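Local coordinates for lysine-sensitive aspartokinase 3 (PDB 2J0W), which catalyses the ATP-dependent phosphorylation of L-aspartate to 4-phospho-L-aspartate, the first step of lysine biosynthesis, and is inhibited allosterically by lysine, at residues S7-T12 with D218-V223; R90-I95 with E119-L124; V339-T344 with I415-Y420. All blocks are in the same frame, centred on the assembly; numbering follows the deposited sequence.

Contact 1: residues S7-T12 with D218-V223; sequences SKFGGT and DIWTDV. With ADP (adenosine-5'-diphosphate), chain D.
K8 clips tightly onto the neighbouring parallel strand through both of its backbone polar atoms: its N donates to D218 O at 2.6 Å and its O accepts from W220 N at 2.7 Å. On one sheet face F9 CE1 comes within 3.5 Å of W220 CD1; the F9 ring and the five-membered ring of W220 run within 14° of parallel but are so offset that little of either covers the other. Flat, broad side chains suit this face, which helix 17-27 covers. On the other face K8 CB packs on I219 CD1, while its chain, with CG anti to the backbone N (chi1 -177°), carries NZ to a salt bridge with D202 and within 3.0 Å of ADP O3B.

Beyond F9 the strands part. G10 N reaches W220 O only weakly, at 3.5 Å, and partly exposed T12 merely rests OG1 against D222 CB. The beta-phosphate of ADP lies here: G11 N and T221 OG1 bind its oxygens, and a side chain on G10 would collide with O2B. Farther on, D222 OD1 takes the ribose O3'. Diverging C-terminal ends of parallel strands, with a glycine-rich turn at the phosphate, form part of the nucleotide site of the amino acid kinase fold.

Contact 2: residues R90-I95 with E119-L124; sequences RLLENI and ELMSTL. With ASP (aspartic acid), chain B.
L91 and M121 meet where two nearly antiparallel helices, their segment axes 171° apart, come side by side. The segment axes approach no closer than 11.1 Å, and the gap is bridged by leucine and isoleucine methyls and the longer methionine.

At the start of 119-124, E119 turns from the other helix to the substrate: its OE2 accepts a hydrogen bond from the amino group of the bound aspartate at 3.0 Å, a carboxylate being an apt acceptor for an amino group. L120 points toward 90-95 but stops short of close contact, and its side chain lies on W139 instead. M121 does most of the work. Its CG lies 3.4 Å from L91 CD1, the two side chains running alongside one another in opposing directions. The thioether chain then bends at its last torsion (chi3 92°), which swings CE across L92 at about a right angle, 3.4 Å from L92 CD2, while SD faces I95 CD1 at 4.0 Å. One unbranched residue thus touches L91, L92 and, about one turn on, I95. Shortened to an alanine, this position would lose the CG, SD and CE contacts, and L91, L92 and I95 would probably be left without their shared partner, a gap opening between the helices. S122 and T123 look the other way, S122 OG bonding to S39 O and T123 OG1 to W139 NE1. A turn beyond M121, L124 closes the contact, its CD1 4.0 Å from the same L91 methyl, CD1, that M121 touches.

The pair belongs to the helical layer of the kinase domain. Helix 57-75 covers L92, I95 and M121 through I67, L64 and Q71, and W139 of strand 137-139 lies against L120 and L124, so helix 108-131 runs between its helical neighbours and the edge of the central sheet.

Contact 3: residues V339-T344 with I415-Y420; sequences VDLITT and IRMICY
Apolar contacts gather around C419 and L341, which both point toward the facing strand where two strands cross steeply, with 105° between their directions. L341 CD2 lies 3.8 Å from C419 SG, and the other methyl, CD1, only grazes M417 CE at 4.5 Å. The larger L341 and M417 thus just reach each other, M417 also packing on T352.

The two strands are not paired with each other. Each is hydrogen-bonded to a different antiparallel partner, 341-344 to strand 348-353 and 417-420 to strand 426-432, in the ACT-domain region required for homodimerization. Across this junction the polar link is a single weak bond, from T343 OG1 to I418 O at 3.3 Å; threonine can send its hydroxyl to a backbone carbonyl while its methyl remains apolar. The small thiol of C419, its SG set anti to the backbone N (chi1 -176°), also lies close to a carbonyl, 3.3 Å from I342 O, an approach and not a bond.

Intersubunit bonds form the third group. The backbone N of I342 bonds to T344 OG1 of the second subunit, and I418 and Y420 pair in antiparallel fashion with a strand of that subunit, continuing the sheet through the interface. Ahead of L341, V339 and D340 belong to the site for the inhibitor lysine, which is shared between the two subunits; in this structure D340 forms a salt bridge with R305.

Contacts 1 and 2 both belong to the amino acid kinase region, whereas contact 3 lies in the regulatory part, on the opposite side of the chain's centre from either. All three are largely buried, but differently: contact 1 sits deepest, in the central sheet, contact 2 farther out among helices, and contact 3 against a second subunit. Their chemistry follows. Contact 1 relies on backbone bonds between adjacent strands, contact 2 on apolar side chains alone, and contact 3 on a few apolar and sulfur contacts with one weak hydroxyl bond, plus bonds to the second subunit. Contact 1 lines the ADP site, whereas contact 2 reaches the aspartate only through E119, which lies outside the packing itself.

Contact 1: residues S7-T12 with D218-V223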
# COMPACT_ATOMS: atom_id res chain seq x y z
N SER A 7 -31.28 21.81 -7.83
CA SER A 7 -30.39 22.84 -7.27
C SER A 7 -30.14 22.68 -5.77
O SER A 7 -31.06 22.37 -5.00
CB SER A 7 -30.99 24.24 -7.52
OG SER A 7 -30.96 24.58 -8.90
N LYS A 8 -28.90 22.90 -5.34
CA LYS A 8 -28.57 22.75 -3.92
C LYS A 8 -27.96 24.01 -3.33
O LYS A 8 -27.08 24.63 -3.93
CB LYS A 8 -27.63 21.57 -3.72
CG LYS A 8 -27.27 21.27 -2.26
CD LYS A 8 -26.08 22.09 -1.77
CE LYS A 8 -25.60 21.57 -0.42
NZ LYS A 8 -24.29 22.14 0.03
N PHE A 9 -28.44 24.38 -2.15
CA PHE A 9 -27.97 25.57 -1.46
C PHE A 9 -27.45 25.23 -0.08
O PHE A 9 -28.13 24.56 0.70
CB PHE A 9 -29.10 26.58 -1.38
CG PHE A 9 -29.61 27.02 -2.72
CD1 PHE A 9 -29.00 28.08 -3.40
CD2 PHE A 9 -30.70 26.39 -3.30
CE1 PHE A 9 -29.47 28.50 -4.64
CE2 PHE A 9 -31.18 26.79 -4.54
CZ PHE A 9 -30.56 27.85 -5.21
N GLY A 10 -26.24 25.71 0.20
CA GLY A 10 -25.60 25.46 1.47
C GLY A 10 -25.89 26.48 2.56
O GLY A 10 -26.70 27.39 2.37
N GLY A 11 -25.20 26.32 3.69
CA GLY A 11 -25.38 27.21 4.82
C GLY A 11 -25.40 28.68 4.47
O GLY A 11 -26.44 29.34 4.58
N THR A 12 -24.25 29.19 4.04
CA THR A 12 -24.14 30.60 3.67
C THR A 12 -25.23 31.05 2.70
O THR A 12 -25.74 32.16 2.80
CB THR A 12 -22.79 30.89 3.01
OG1 THR A 12 -22.63 30.05 1.87
CG2 THR A 12 -21.67 30.65 3.99
N ASP A 218 -27.22 21.45 -9.68
CA ASP A 218 -26.48 22.69 -9.46
C ASP A 218 -26.11 22.90 -7.98
O ASP A 218 -26.98 22.99 -7.11
CB ASP A 218 -27.29 23.90 -9.96
CG ASP A 218 -27.26 24.05 -11.47
OD1 ASP A 218 -26.20 23.80 -12.08
OD2 ASP A 218 -28.31 24.42 -12.05
N ILE A 219 -24.81 22.95 -7.70
CA ILE A 219 -24.34 23.16 -6.34
C ILE A 219 -24.03 24.64 -6.13
O ILE A 219 -23.07 25.17 -6.69
CB ILE A 219 -23.05 22.33 -6.06
CG1 ILE A 219 -23.31 20.85 -6.32
CG2 ILE A 219 -22.60 22.53 -4.61
CD1 ILE A 219 -24.53 20.29 -5.60
N TRP A 220 -24.85 25.32 -5.33
CA TRP A 220 -24.62 26.73 -5.07
C TRP A 220 -23.94 26.93 -3.72
O TRP A 220 -24.52 26.68 -2.68
CB TRP A 220 -25.96 27.49 -5.12
CG TRP A 220 -26.53 27.53 -6.53
CD1 TRP A 220 -27.56 26.78 -7.03
CD2 TRP A 220 -26.03 28.31 -7.62
NE1 TRP A 220 -27.73 27.04 -8.38
CE2 TRP A 220 -26.80 27.98 -8.76
CE3 TRP A 220 -25.00 29.26 -7.75
CZ2 TRP A 220 -26.58 28.56 -10.01
CZ3 TRP A 220 -24.78 29.84 -9.00
CH2 TRP A 220 -25.56 29.49 -10.11
N THR A 221 -22.69 27.38 -3.75
CA THR A 221 -21.94 27.57 -2.52
C THR A 221 -21.50 29.01 -2.29
O THR A 221 -22.15 29.93 -2.78
CB THR A 221 -20.71 26.63 -2.48
OG1 THR A 221 -19.93 26.89 -1.31
CG2 THR A 221 -19.86 26.83 -3.70
N ASP A 222 -20.42 29.21 -1.54
CA ASP A 222 -19.90 30.54 -1.23
C ASP A 222 -18.59 30.82 -1.97
O ASP A 222 -17.79 31.67 -1.57
CB ASP A 222 -19.69 30.67 0.28
CG ASP A 222 -18.54 29.83 0.79
OD1 ASP A 222 -17.97 29.05 0.01
OD2 ASP A 222 -18.19 29.95 1.99
N VAL A 223 -18.37 30.09 -3.06
CA VAL A 223 -17.18 30.22 -3.89
C VAL A 223 -17.58 29.86 -5.31
O VAL A 223 -18.16 28.81 -5.54
CB VAL A 223 -16.07 29.27 -3.41
CG1 VAL A 223 -15.33 28.69 -4.60
CG2 VAL A 223 -15.12 30.01 -2.50
PB ADP D . -21.65 24.63 1.38
O1B ADP D . -22.05 25.45 0.21
O2B ADP D . -22.53 24.89 2.58
O3B ADP D . -21.63 23.11 1.03
PA ADP D . -18.93 24.39 2.36
O1A ADP D . -18.26 25.23 3.38
O2A ADP D . -19.34 23.02 2.81
O3A ADP D . -20.19 25.12 1.77
O5' ADP D . -17.82 24.35 1.19
C5' ADP D . -17.37 25.44 0.32
C4' ADP D . -15.91 25.69 0.65
O4' ADP D . -14.98 24.57 0.48
C3' ADP D . -15.19 26.81 -0.06
O3' ADP D . -15.79 28.00 0.50
C2' ADP D . -13.76 26.53 0.36
O2' ADP D . -13.48 27.06 1.65
C1' ADP D . -13.65 25.05 0.37
N9 ADP D . -12.81 24.43 -0.76
C8 ADP D . -11.85 23.52 -0.49
N7 ADP D . -11.20 23.06 -1.54
C5 ADP D . -11.77 23.70 -2.56
C6 ADP D . -11.49 23.64 -3.98
N6 ADP D . -10.59 22.87 -4.51
N1 ADP D . -12.29 24.47 -4.78
C2 ADP D . -13.29 25.31 -4.25
N3 ADP D . -13.55 25.38 -2.91
C4 ADP D . -12.79 24.58 -2.12

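Contact 2: residues R90-I95 with E119-L124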
# COMPACT_ATOMS: atom_id res chain seq x y z
N ARG A 90 -42.83 24.97 17.51
CA ARG A 90 -42.88 23.54 17.83
C ARG A 90 -41.47 23.01 17.68
O ARG A 90 -40.90 22.49 18.64
CB ARG A 90 -43.83 22.80 16.88
CG ARG A 90 -45.27 22.65 17.41
CD ARG A 90 -45.75 23.91 18.17
NE ARG A 90 -45.09 24.06 19.47
CZ ARG A 90 -45.07 25.19 20.19
NH1 ARG A 90 -45.66 26.28 19.72
NH2 ARG A 90 -44.45 25.22 21.36
N LEU A 91 -40.92 23.18 16.49
CA LEU A 91 -39.56 22.72 16.21
C LEU A 91 -38.64 23.22 17.32
O LEU A 91 -37.94 22.43 17.97
CB LEU A 91 -39.10 23.22 14.84
CG LEU A 91 -40.03 22.80 13.69
CD1 LEU A 91 -39.48 23.30 12.38
CD2 LEU A 91 -40.18 21.29 13.65
N LEU A 92 -38.65 24.53 17.56
CA LEU A 92 -37.81 25.08 18.61
C LEU A 92 -38.11 24.42 19.94
O LEU A 92 -37.20 24.01 20.65
CB LEU A 92 -38.00 26.59 18.72
CG LEU A 92 -37.33 27.37 17.60
CD1 LEU A 92 -37.45 28.84 17.88
CD2 LEU A 92 -35.86 26.96 17.48
N GLU A 93 -39.39 24.29 20.26
CA GLU A 93 -39.76 23.66 21.51
C GLU A 93 -39.26 22.22 21.55
O GLU A 93 -38.72 21.77 22.56
CB GLU A 93 -41.29 23.69 21.70
CG GLU A 93 -41.77 23.06 23.01
CD GLU A 93 -41.20 23.74 24.25
OE1 GLU A 93 -41.33 24.97 24.36
OE2 GLU A 93 -40.62 23.04 25.12
N ASN A 94 -39.42 21.50 20.45
CA ASN A 94 -38.98 20.11 20.44
C ASN A 94 -37.47 20.04 20.57
O ASN A 94 -36.94 19.19 21.29
CB ASN A 94 -39.42 19.40 19.16
CG ASN A 94 -39.33 17.89 19.29
OD1 ASN A 94 -38.56 17.23 18.58
ND2 ASN A 94 -40.12 17.32 20.21
N ILE A 95 -36.79 20.94 19.88
CA ILE A 95 -35.33 20.99 19.93
C ILE A 95 -34.97 21.14 21.40
O ILE A 95 -34.07 20.46 21.92
CB ILE A 95 -34.79 22.19 19.11
CG1 ILE A 95 -34.97 21.92 17.61
CG2 ILE A 95 -33.33 22.45 19.44
CD1 ILE A 95 -34.48 23.04 16.70
N GLU A 119 -32.32 21.56 8.80
CA GLU A 119 -32.82 21.60 7.43
C GLU A 119 -34.35 21.63 7.41
O GLU A 119 -34.96 22.03 6.42
CB GLU A 119 -32.31 20.41 6.61
CG GLU A 119 -31.24 19.54 7.28
CD GLU A 119 -29.94 20.25 7.57
OE1 GLU A 119 -29.59 20.37 8.75
OE2 GLU A 119 -29.26 20.68 6.62
N LEU A 120 -35.00 21.21 8.49
CA LEU A 120 -36.45 21.29 8.51
C LEU A 120 -36.87 22.76 8.59
O LEU A 120 -37.69 23.22 7.80
CB LEU A 120 -37.04 20.50 9.69
CG LEU A 120 -37.10 18.98 9.45
CD1 LEU A 120 -37.59 18.26 10.68
CD2 LEU A 120 -38.02 18.69 8.28
N MET A 121 -36.28 23.50 9.52
CA MET A 121 -36.63 24.92 9.65
C MET A 121 -36.24 25.73 8.42
O MET A 121 -37.01 26.57 7.98
CB MET A 121 -35.97 25.53 10.91
CG MET A 121 -36.56 24.99 12.20
SD MET A 121 -35.52 25.32 13.62
CE MET A 121 -36.18 26.85 14.14
N SER A 122 -35.07 25.49 7.86
CA SER A 122 -34.66 26.24 6.68
C SER A 122 -35.59 26.03 5.48
O SER A 122 -36.00 27.00 4.86
CB SER A 122 -33.22 25.89 6.29
OG SER A 122 -33.12 24.57 5.79
N THR A 123 -35.94 24.78 5.16
CA THR A 123 -36.82 24.54 4.02
C THR A 123 -38.23 25.10 4.23
O THR A 123 -38.90 25.46 3.27
CB THR A 123 -36.96 23.04 3.67
OG1 THR A 123 -37.36 22.31 4.83
CG2 THR A 123 -35.66 22.50 3.15
N LEU A 124 -38.69 25.15 5.48
CA LEU A 124 -40.02 25.69 5.75
C LEU A 124 -40.05 27.18 5.44
O LEU A 124 -41.02 27.69 4.87
CB LEU A 124 -40.42 25.49 7.20
CG LEU A 124 -41.00 24.13 7.54
CD1 LEU A 124 -41.46 24.10 8.98
CD2 LEU A 124 -42.16 23.85 6.61
N ASP B . -26.35 20.75 7.34
CA ASP B . -25.31 19.72 7.34
C ASP B . -24.02 20.38 7.88
O ASP B . -24.11 21.54 8.37
CB ASP B . -25.15 19.13 5.90
CG ASP B . -24.59 20.08 4.82
OD1 ASP B . -24.27 21.26 5.15
OD2 ASP B . -24.46 19.64 3.62
OXT ASP B . -22.92 19.75 7.78

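Contact 3: residues V339-T344 with I415-Y420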
# COMPACT_ATOMS: atom_id res chain seq x y z
N VAL A 339 -10.18 2.43 4.39
CA VAL A 339 -8.92 3.15 4.19
C VAL A 339 -8.71 3.49 2.71
O VAL A 339 -8.73 2.60 1.86
CB VAL A 339 -7.71 2.32 4.66
CG1 VAL A 339 -6.42 3.09 4.42
CG2 VAL A 339 -7.88 1.98 6.13
N ASP A 340 -8.51 4.77 2.43
CA ASP A 340 -8.28 5.24 1.07
C ASP A 340 -6.82 5.06 0.68
O ASP A 340 -6.51 4.86 -0.49
CB ASP A 340 -8.59 6.75 0.93
CG ASP A 340 -10.00 7.12 1.34
OD1 ASP A 340 -10.97 6.57 0.78
OD2 ASP A 340 -10.13 8.00 2.21
N LEU A 341 -5.93 5.16 1.66
CA LEU A 341 -4.51 5.06 1.37
C LEU A 341 -3.70 4.09 2.24
O LEU A 341 -3.61 4.26 3.46
CB LEU A 341 -3.88 6.47 1.46
CG LEU A 341 -4.36 7.51 0.44
CD1 LEU A 341 -3.79 8.88 0.78
CD2 LEU A 341 -3.93 7.10 -0.95
N ILE A 342 -3.11 3.08 1.59
CA ILE A 342 -2.29 2.08 2.27
C ILE A 342 -0.92 1.99 1.61
O ILE A 342 -0.79 2.15 0.39
CB ILE A 342 -2.92 0.67 2.23
CG1 ILE A 342 -4.26 0.67 2.95
CG2 ILE A 342 -1.98 -0.33 2.88
CD1 ILE A 342 -4.84 -0.71 3.14
N THR A 343 0.10 1.71 2.43
CA THR A 343 1.47 1.56 1.97
C THR A 343 2.10 0.41 2.77
O THR A 343 1.94 0.35 3.99
CB THR A 343 2.28 2.88 2.19
OG1 THR A 343 2.75 3.36 0.92
CG2 THR A 343 3.46 2.67 3.12
N THR A 344 2.80 -0.50 2.09
CA THR A 344 3.42 -1.64 2.78
C THR A 344 4.91 -1.82 2.53
O THR A 344 5.51 -1.17 1.68
CB THR A 344 2.75 -2.99 2.39
OG1 THR A 344 2.95 -3.25 1.00
CG2 THR A 344 1.26 -2.95 2.68
N ILE A 415 8.43 14.25 5.02
CA ILE A 415 7.38 13.52 4.36
C ILE A 415 7.31 12.21 5.12
O ILE A 415 8.32 11.51 5.25
CB ILE A 415 7.71 13.33 2.91
CG1 ILE A 415 7.95 14.72 2.33
CG2 ILE A 415 6.58 12.59 2.20
CD1 ILE A 415 8.03 14.79 0.86
N ARG A 416 6.13 11.89 5.64
CA ARG A 416 5.93 10.69 6.45
C ARG A 416 5.41 9.47 5.72
O ARG A 416 5.61 8.32 6.15
CB ARG A 416 4.96 11.01 7.59
CG ARG A 416 4.64 9.82 8.48
CD ARG A 416 5.83 9.42 9.34
NE ARG A 416 5.51 8.28 10.20
CZ ARG A 416 5.57 7.01 9.81
NH1 ARG A 416 5.95 6.70 8.58
NH2 ARG A 416 5.22 6.05 10.66
N MET A 417 4.73 9.70 4.61
CA MET A 417 4.16 8.60 3.87
C MET A 417 3.94 9.05 2.45
O MET A 417 3.56 10.19 2.21
CB MET A 417 2.82 8.21 4.51
CG MET A 417 2.17 6.94 3.99
SD MET A 417 1.34 7.15 2.41
CE MET A 417 0.19 8.42 2.80
N ILE A 418 4.24 8.18 1.50
CA ILE A 418 4.01 8.53 0.12
C ILE A 418 3.29 7.34 -0.46
O ILE A 418 3.77 6.21 -0.38
CB ILE A 418 5.31 8.80 -0.64
CG1 ILE A 418 6.13 9.84 0.11
CG2 ILE A 418 4.98 9.33 -2.03
CD1 ILE A 418 7.39 10.24 -0.59
N CYS A 419 2.12 7.58 -1.01
CA CYS A 419 1.36 6.50 -1.58
C CYS A 419 1.06 6.93 -2.99
O CYS A 419 0.35 7.91 -3.21
CB CYS A 419 0.07 6.28 -0.80
SG CYS A 419 -0.87 4.89 -1.38
N TYR A 420 1.63 6.19 -3.95
CA TYR A 420 1.47 6.51 -5.36
C TYR A 420 1.69 5.32 -6.28
O TYR A 420 2.59 4.50 -6.05
CB TYR A 420 2.44 7.62 -5.72
CG TYR A 420 2.62 7.88 -7.20
CD1 TYR A 420 1.52 8.16 -8.02
CD2 TYR A 420 3.89 7.88 -7.77
CE1 TYR A 420 1.68 8.43 -9.37
CE2 TYR A 420 4.06 8.14 -9.12
CZ TYR A 420 2.96 8.42 -9.91
OH TYR A 420 3.15 8.71 -11.24